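Local coordinates for PA0833-PD protein (Pseudomonas aeruginosa PAO1, PDB 6JFW) that probably binds peptidoglycan in the periplasm through this OmpA C-like domain, tying the outer membrane to the cell wall, at residues A42-A45 and P46-A50; Q91-A94 and G95-A99; Q100-G104 and T105-T109. All coordinates share one frame; numbering follows the deposited sequence.

Contact 1 (A42-A45 and P46-A50)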
loop_
_atom_site.group_PDB
_atom_site.type_symbol
_atom_site.label_atom_id
_atom_site.label_comp_id
_atom_site.label_asym_id
_atom_site.label_seq_id
_atom_site.Cartn_x
_atom_site.Cartn_y
_atom_site.Cartn_z
ATOM N N ALA A 42 10.330 3.219 -8.558
ATOM C CA ALA A 42 9.646 2.123 -7.889
ATOM C C ALA A 42 10.543 1.421 -6.878
ATOM O O ALA A 42 10.189 0.340 -6.397
ATOM C CB ALA A 42 9.118 1.122 -8.918
ATOM N N ASN A 43 11.699 1.998 -6.557
ATOM C CA ASN A 43 12.524 1.489 -5.471
ATOM C C ASN A 43 11.952 1.932 -4.136
ATOM O O ASN A 43 11.497 3.072 -3.985
ATOM C CB ASN A 43 13.969 1.978 -5.591
ATOM C CG ASN A 43 14.583 1.686 -6.943
ATOM O OD1 ASN A 43 15.178 2.565 -7.566
ATOM N ND2 ASN A 43 14.449 0.448 -7.403
ATOM N N ILE A 44 11.983 1.031 -3.157
ATOM C CA ILE A 44 11.497 1.355 -1.824
ATOM C C ILE A 44 12.494 2.270 -1.127
ATOM O O ILE A 44 13.715 2.092 -1.240
ATOM C CB ILE A 44 11.250 0.058 -1.036
ATOM C CG1 ILE A 44 10.171 -0.767 -1.740
ATOM C CG2 ILE A 44 10.856 0.356 0.403
ATOM C CD1 ILE A 44 10.138 -2.210 -1.330
ATOM N N ALA A 45 11.979 3.275 -0.421
ATOM C CA ALA A 45 12.841 4.229 0.255
ATOM C C ALA A 45 13.515 3.575 1.459
ATOM O O ALA A 45 12.916 2.728 2.129
ATOM C CB ALA A 45 12.039 5.451 0.698
ATOM N N PRO A 46 14.769 3.947 1.749
ATOM C CA PRO A 46 15.504 3.277 2.843
ATOM C C PRO A 46 14.758 3.268 4.167
ATOM O O PRO A 46 14.729 2.242 4.858
ATOM C CB PRO A 46 16.814 4.082 2.929
ATOM C CG PRO A 46 16.620 5.301 2.048
ATOM C CD PRO A 46 15.597 4.929 1.034
ATOM N N SER A 47 14.130 4.393 4.519
ATOM C CA SER A 47 13.369 4.593 5.745
ATOM C C SER A 47 12.115 3.733 5.837
ATOM O O SER A 47 11.539 3.619 6.923
ATOM C CB SER A 47 12.956 6.054 5.854
ATOM O OG SER A 47 12.059 6.354 4.794
ATOM N N PHE A 48 11.642 3.173 4.728
ATOM C CA PHE A 48 10.399 2.415 4.755
ATOM C C PHE A 48 10.623 0.914 4.862
ATOM O O PHE A 48 9.649 0.155 4.906
ATOM C CB PHE A 48 9.560 2.730 3.519
ATOM C CG PHE A 48 8.105 2.485 3.723
ATOM C CD1 PHE A 48 7.378 3.289 4.577
ATOM C CD2 PHE A 48 7.467 1.441 3.089
ATOM C CE1 PHE A 48 6.039 3.058 4.787
ATOM C CE2 PHE A 48 6.123 1.209 3.297
ATOM C CZ PHE A 48 5.408 2.022 4.143
ATOM N N TYR A 49 11.880 0.476 4.912
ATOM C CA TYR A 49 12.172 -0.946 5.045
ATOM C C TYR A 49 11.596 -1.506 6.338
ATOM O O TYR A 49 10.935 -2.551 6.337
ATOM C CB TYR A 49 13.682 -1.169 4.993
ATOM C CG TYR A 49 14.240 -1.251 3.596
ATOM C CD1 TYR A 49 13.825 -0.372 2.605
ATOM C CD2 TYR A 49 15.192 -2.202 3.270
ATOM C CE1 TYR A 49 14.336 -0.447 1.326
ATOM C CE2 TYR A 49 15.710 -2.287 1.997
ATOM C CZ TYR A 49 15.280 -1.407 1.028
ATOM O OH TYR A 49 15.798 -1.490 -0.242
ATOM N N ALA A 50 11.832 -0.823 7.449
ATOM C CA ALA A 50 11.425 -1.348 8.743
ATOM C C ALA A 50 9.907 -1.308 8.924
ATOM O O ALA A 50 9.341 -2.272 9.455
ATOM C CB ALA A 50 12.139 -0.600 9.869
HETATM O O HOH W 1 15.205 0.163 -2.143
#

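Contact 2 (Q91-A94 and G95-A99)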
loop_
_atom_site.group_PDB
_atom_site.type_symbol
_atom_site.label_atom_id
_atom_site.label_comp_id
_atom_site.label_asym_id
_atom_site.label_seq_id
_atom_site.Cartn_x
_atom_site.Cartn_y
_atom_site.Cartn_z
ATOM N N GLN A 91 4.217 -3.790 -7.515
ATOM C CA GLN A 91 5.127 -4.925 -7.654
ATOM C C GLN A 91 6.237 -4.877 -6.614
ATOM O O GLN A 91 6.560 -5.889 -5.982
ATOM C CB GLN A 91 5.724 -4.943 -9.066
ATOM C CG GLN A 91 7.050 -5.705 -9.198
ATOM C CD GLN A 91 8.284 -4.815 -9.059
ATOM O OE1 GLN A 91 8.294 -3.667 -9.509
ATOM N NE2 GLN A 91 9.331 -5.348 -8.438
ATOM N N SER A 92 6.846 -3.701 -6.436
ATOM C CA SER A 92 7.983 -3.579 -5.532
ATOM C C SER A 92 7.586 -3.887 -4.096
ATOM O O SER A 92 8.309 -4.590 -3.380
ATOM C CB SER A 92 8.571 -2.172 -5.625
ATOM O OG SER A 92 9.174 -1.952 -6.886
ATOM N N VAL A 93 6.444 -3.357 -3.655
ATOM C CA VAL A 93 5.971 -3.612 -2.299
ATOM C C VAL A 93 5.689 -5.097 -2.108
ATOM O O VAL A 93 6.089 -5.701 -1.105
ATOM C CB VAL A 93 4.728 -2.754 -2.001
ATOM C CG1 VAL A 93 4.128 -3.127 -0.656
ATOM C CG2 VAL A 93 5.085 -1.276 -2.044
ATOM N N ALA A 94 5.005 -5.707 -3.078
ATOM C CA ALA A 94 4.700 -7.132 -2.993
ATOM C C ALA A 94 5.967 -7.974 -2.998
ATOM O O ALA A 94 6.079 -8.945 -2.242
ATOM C CB ALA A 94 3.789 -7.542 -4.147
ATOM N N GLY A 95 6.930 -7.623 -3.854
ATOM C CA GLY A 95 8.183 -8.360 -3.881
ATOM C C GLY A 95 8.931 -8.283 -2.564
ATOM O O GLY A 95 9.517 -9.271 -2.114
ATOM N N TYR A 96 8.915 -7.111 -1.926
ATOM C CA TYR A 96 9.559 -6.971 -0.624
ATOM C C TYR A 96 8.871 -7.841 0.420
ATOM O O TYR A 96 9.530 -8.573 1.167
ATOM C CB TYR A 96 9.555 -5.505 -0.186
ATOM C CG TYR A 96 10.397 -5.241 1.043
ATOM C CD1 TYR A 96 9.875 -5.419 2.320
ATOM C CD2 TYR A 96 11.714 -4.819 0.927
ATOM C CE1 TYR A 96 10.643 -5.186 3.443
ATOM C CE2 TYR A 96 12.489 -4.581 2.046
ATOM C CZ TYR A 96 11.948 -4.765 3.302
ATOM O OH TYR A 96 12.715 -4.530 4.418
ATOM N N LEU A 97 7.540 -7.768 0.488
ATOM C CA LEU A 97 6.801 -8.540 1.482
ATOM C C LEU A 97 7.039 -10.036 1.316
ATOM O O LEU A 97 7.165 -10.764 2.306
ATOM C CB LEU A 97 5.310 -8.217 1.392
ATOM C CG LEU A 97 4.902 -6.826 1.878
ATOM C CD1 LEU A 97 3.454 -6.532 1.515
ATOM C CD2 LEU A 97 5.114 -6.707 3.381
ATOM N N THR A 98 7.110 -10.511 0.071
ATOM C CA THR A 98 7.367 -11.931 -0.157
ATOM C C THR A 98 8.792 -12.304 0.231
ATOM O O THR A 98 9.031 -13.400 0.753
ATOM C CB THR A 98 7.099 -12.292 -1.618
ATOM O OG1 THR A 98 7.719 -11.328 -2.476
ATOM C CG2 THR A 98 5.610 -12.320 -1.888
ATOM N N ALA A 99 9.752 -11.408 -0.014
ATOM C CA ALA A 99 11.118 -11.654 0.437
ATOM C C ALA A 99 11.190 -11.775 1.953
ATOM O O ALA A 99 12.057 -12.483 2.479
ATOM C CB ALA A 99 12.043 -10.539 -0.052
#

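Contact 3 (Q100-G104 and T105-T109)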
loop_
_atom_site.group_PDB
_atom_site.type_symbol
_atom_site.label_atom_id
_atom_site.label_comp_id
_atom_site.label_asym_id
_atom_site.label_seq_id
_atom_site.Cartn_x
_atom_site.Cartn_y
_atom_site.Cartn_z
ATOM N N GLN A 100 10.290 -11.101 2.668
ATOM C CA GLN A 100 10.244 -11.180 4.123
ATOM C C GLN A 100 9.510 -12.413 4.632
ATOM O O GLN A 100 9.444 -12.612 5.849
ATOM C CB GLN A 100 9.596 -9.919 4.696
ATOM C CG GLN A 100 10.439 -8.670 4.525
ATOM C CD GLN A 100 11.746 -8.746 5.291
ATOM O OE1 GLN A 100 11.764 -8.651 6.519
ATOM N NE2 GLN A 100 12.846 -8.927 4.572
ATOM N N GLY A 101 8.957 -13.241 3.750
ATOM C CA GLY A 101 8.346 -14.488 4.163
ATOM C C GLY A 101 6.837 -14.540 4.072
ATOM O O GLY A 101 6.250 -15.552 4.473
ATOM N N VAL A 102 6.184 -13.493 3.572
ATOM C CA VAL A 102 4.746 -13.558 3.351
ATOM C C VAL A 102 4.467 -14.490 2.180
ATOM O O VAL A 102 5.091 -14.378 1.117
ATOM C CB VAL A 102 4.172 -12.154 3.104
ATOM C CG1 VAL A 102 2.691 -12.241 2.797
ATOM C CG2 VAL A 102 4.409 -11.263 4.314
ATOM N N ASP A 103 3.539 -15.426 2.378
ATOM C CA ASP A 103 3.186 -16.385 1.336
ATOM C C ASP A 103 2.709 -15.652 0.089
ATOM O O ASP A 103 1.737 -14.894 0.138
ATOM C CB ASP A 103 2.102 -17.335 1.852
ATOM C CG ASP A 103 1.899 -18.552 0.957
ATOM O OD1 ASP A 103 2.152 -18.466 -0.263
ATOM O OD2 ASP A 103 1.477 -19.605 1.482
ATOM N N GLY A 104 3.400 -15.884 -1.031
ATOM C CA GLY A 104 3.049 -15.198 -2.263
ATOM C C GLY A 104 1.642 -15.500 -2.740
ATOM O O GLY A 104 1.017 -14.670 -3.406
ATOM N N THR A 105 1.122 -16.682 -2.401
ATOM C CA THR A 105 -0.227 -17.080 -2.785
ATOM C C THR A 105 -1.305 -16.275 -2.060
ATOM O O THR A 105 -2.459 -16.280 -2.497
ATOM C CB THR A 105 -0.389 -18.590 -2.538
ATOM O OG1 THR A 105 0.516 -19.302 -3.391
ATOM C CG2 THR A 105 -1.805 -19.083 -2.828
ATOM N N ARG A 106 -0.960 -15.554 -0.996
ATOM C CA ARG A 106 -1.932 -14.701 -0.326
ATOM C C ARG A 106 -2.016 -13.305 -0.929
ATOM O O ARG A 106 -2.899 -12.532 -0.541
ATOM C CB ARG A 106 -1.601 -14.592 1.165
ATOM C CG ARG A 106 -1.840 -15.873 1.938
ATOM C CD ARG A 106 -1.539 -15.678 3.408
ATOM N NE ARG A 106 -2.335 -14.601 3.986
ATOM C CZ ARG A 106 -2.043 -13.996 5.131
ATOM N NH1 ARG A 106 -0.969 -14.363 5.816
ATOM N NH2 ARG A 106 -2.819 -13.024 5.590
ATOM N N LEU A 107 -1.139 -12.976 -1.872
ATOM C CA LEU A 107 -0.999 -11.626 -2.396
ATOM C C LEU A 107 -1.556 -11.530 -3.808
ATOM O O LEU A 107 -1.389 -12.446 -4.618
ATOM C CB LEU A 107 0.472 -11.198 -2.414
ATOM C CG LEU A 107 1.101 -10.536 -1.189
ATOM C CD1 LEU A 107 0.667 -11.212 0.092
ATOM C CD2 LEU A 107 2.609 -10.577 -1.323
ATOM N N SER A 108 -2.217 -10.413 -4.095
ATOM C CA SER A 108 -2.523 -10.004 -5.456
ATOM C C SER A 108 -2.161 -8.533 -5.593
ATOM O O SER A 108 -2.236 -7.774 -4.623
ATOM C CB SER A 108 -4.001 -10.229 -5.812
ATOM O OG SER A 108 -4.849 -9.355 -5.089
ATOM N N THR A 109 -1.726 -8.137 -6.786
ATOM C CA THR A 109 -1.321 -6.754 -6.995
ATOM C C THR A 109 -1.928 -6.208 -8.275
ATOM O O THR A 109 -2.073 -6.926 -9.269
ATOM C CB THR A 109 0.204 -6.585 -7.054
ATOM O OG1 THR A 109 0.670 -6.844 -8.384
ATOM C CG2 THR A 109 0.893 -7.526 -6.087
HETATM O O HOH W 2 1.993 -15.515 5.120
#

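Contact 1 (A42-A45 and P46-A50)
Ile44 and Ala45 meet Phe48 and Tyr49 at the turn that leads the chain into helix 49-61 of the OmpA C-like fold. The contact is local, between residues three to five positions apart. Ile44 uses its CG2 branch. This methyl approaches the Tyr49 ring obliquely on its CD1-CE1 side, with Ile44 CG2 3.7 Å from Tyr49 CE1. The same Ile44 CG2 lies 4.1 Å from Phe48 CB, so one methyl touches the Tyr49 ring and the base of Phe48. The other branch of Ile44 leads to helix 79-99, where it packs on Tyr96. Tyr49 also meets Tyr96, edge to face.

Ala45 follows. Its carbonyl closes a type I beta turn over Pro46 and Ser47. Phe48 N donates to Ala45 O at 2.9 Å, with an N-H...O angle of 157°. The N-H comes from above the carbonyl plane rather than along a lone pair. Pro46 suits this corner, since its ring fixes phi. The same oxygen, Ala45 O, lies 3.3 Å from Tyr49 CD1, at the edge of the phenol ring. Phe48 turns away to pack on Ile35 and Thr36, while the Ala45 backbone bonds to Thr36.

Tyr49 CG stands beside its own backbone N (chi1 -84°), which brings the ring back beside Ile44 and Ala45, its edge toward their carbonyl oxygens. One water bridges Ile44 and Tyr49: it donates to Ile44 O at 2.6 Å and bonds Tyr49 OH at 2.6 Å.

Contact 2 (Q91-A94 and G95-A99)
Val93 and Leu97 run alongside each other from the same face of helix 79-99, one turn apart. Their nearest methyls are Val93 CG1 and Leu97 CD1, 4.1 Å apart. Leu97 also leans on the backbone, with its CG 3.4 Å from Val93 O. Both residues are buried: Val93 packs on Phe37, and Leu97 on Ile69, Ala56 and Phe59.

Tyr96 takes another direction. Its CG is anti to the backbone N (chi1 -171°), and the ring leaves the helix toward helix 49-61. There Tyr96 OH bonds to Asn53 OD1. Within 91-99 it is the base of Tyr96 that touches the preceding turn, with Tyr96 CB 3.5 Å from Ser92 O. The helix is the crossover of a beta-alpha-beta unit between strands 65-72 and 107-111, and its i to i+4 backbone bonds run unbroken here. Leu97 N, for instance, donates to Val93 O at 3.0 Å with an angle of 167°.

Thr98 turns its hydroxyl back onto the helix. Thr98 OG1 is 2.9 Å from Ala94 O and 2.8 Å from Gly95 O; its one proton has both acceptors within reach. Ala94 O also receives Thr98 N at 3.0 Å. The Thr98 side chain packs on Leu107 and the Ala94 methyl on Thr109, both of strand 107-111.

Contact 3 (Q100-G104 and T105-T109)
Asp103 places its CG anti to the backbone N (chi1 -167°), which swings the carboxylate forward along the chain to Thr105. The two side chains run alongside each other. Asp103 OD1 accepts the backbone N-H of Thr105 at 3.0 Å and forms an Asx turn. The bond is fairly straight, at 156°, though the N-H arrives from above the carboxylate plane. Thr105 CB lies 3.4 Å from the same Asp103 OD1.

The Asp103 carbonyl takes the next N-H. Arg106 N donates to Asp103 O at 3.0 Å, and Leu107 N then donates to Gly104 O at 3.1 Å. These two overlapping i to i+3 bonds wind the chain through one short 3-10 turn. It comes just before strand 107-111, an outermost strand of the sheet. The helix ahead of this loop ends at Gly101 in a Schellman motif, where positive phi favours glycine.

On the buried side, Val102 meets Leu107 nearly at right angles. Val102 CG1 touches Leu107 CD1 at 3.5 Å. Val102 also packs on Ala56, and Leu107 on Ile67 and Ile69.

Arg106 is bent at chi3 (57°), and its guanidinium turns to carbonyl oxygens outside the turn. NH1 bonds to Phe59 O, and NH2 to Tyr62 O and Asn65 O. A water accepts from Asp103 N at 3.1 Å and from Arg106 NH1 at 3.3 Å.

The charged groups of Asp103 and Arg106 are not in contact, with Asp103 OD2 6.8 Å from Arg106 NE. The carboxylate serves the turn by taking a backbone N-H, and its negative charge would probably strengthen that bond. The guanidinium bonds to backbone carbonyl oxygens, and so joins this loop to the end of helix 49-61 and the start of strand 65-72.

The three contacts follow in series along the chain; none nests in or crosses another. Contact 1 closes the turn that starts helix 49-61. After strand 65-72, contact 2 spans the last turns of helix 79-99 and closes only helical turns. Contact 3 closes the short turns that lead into strand 107-111. Contacts 1 and 2 touch: Ser92 OG bonds to Ala42 O. This ties the 42-45 loop to helix 79-99. Contacts 2 and 3 are joined by a probable hydrogen bond between Val102 N and Leu97 O, and the helix packs on the edge strand 107-111. Contacts 1 and 3 do not touch; their nearest atoms are about 6 Å apart.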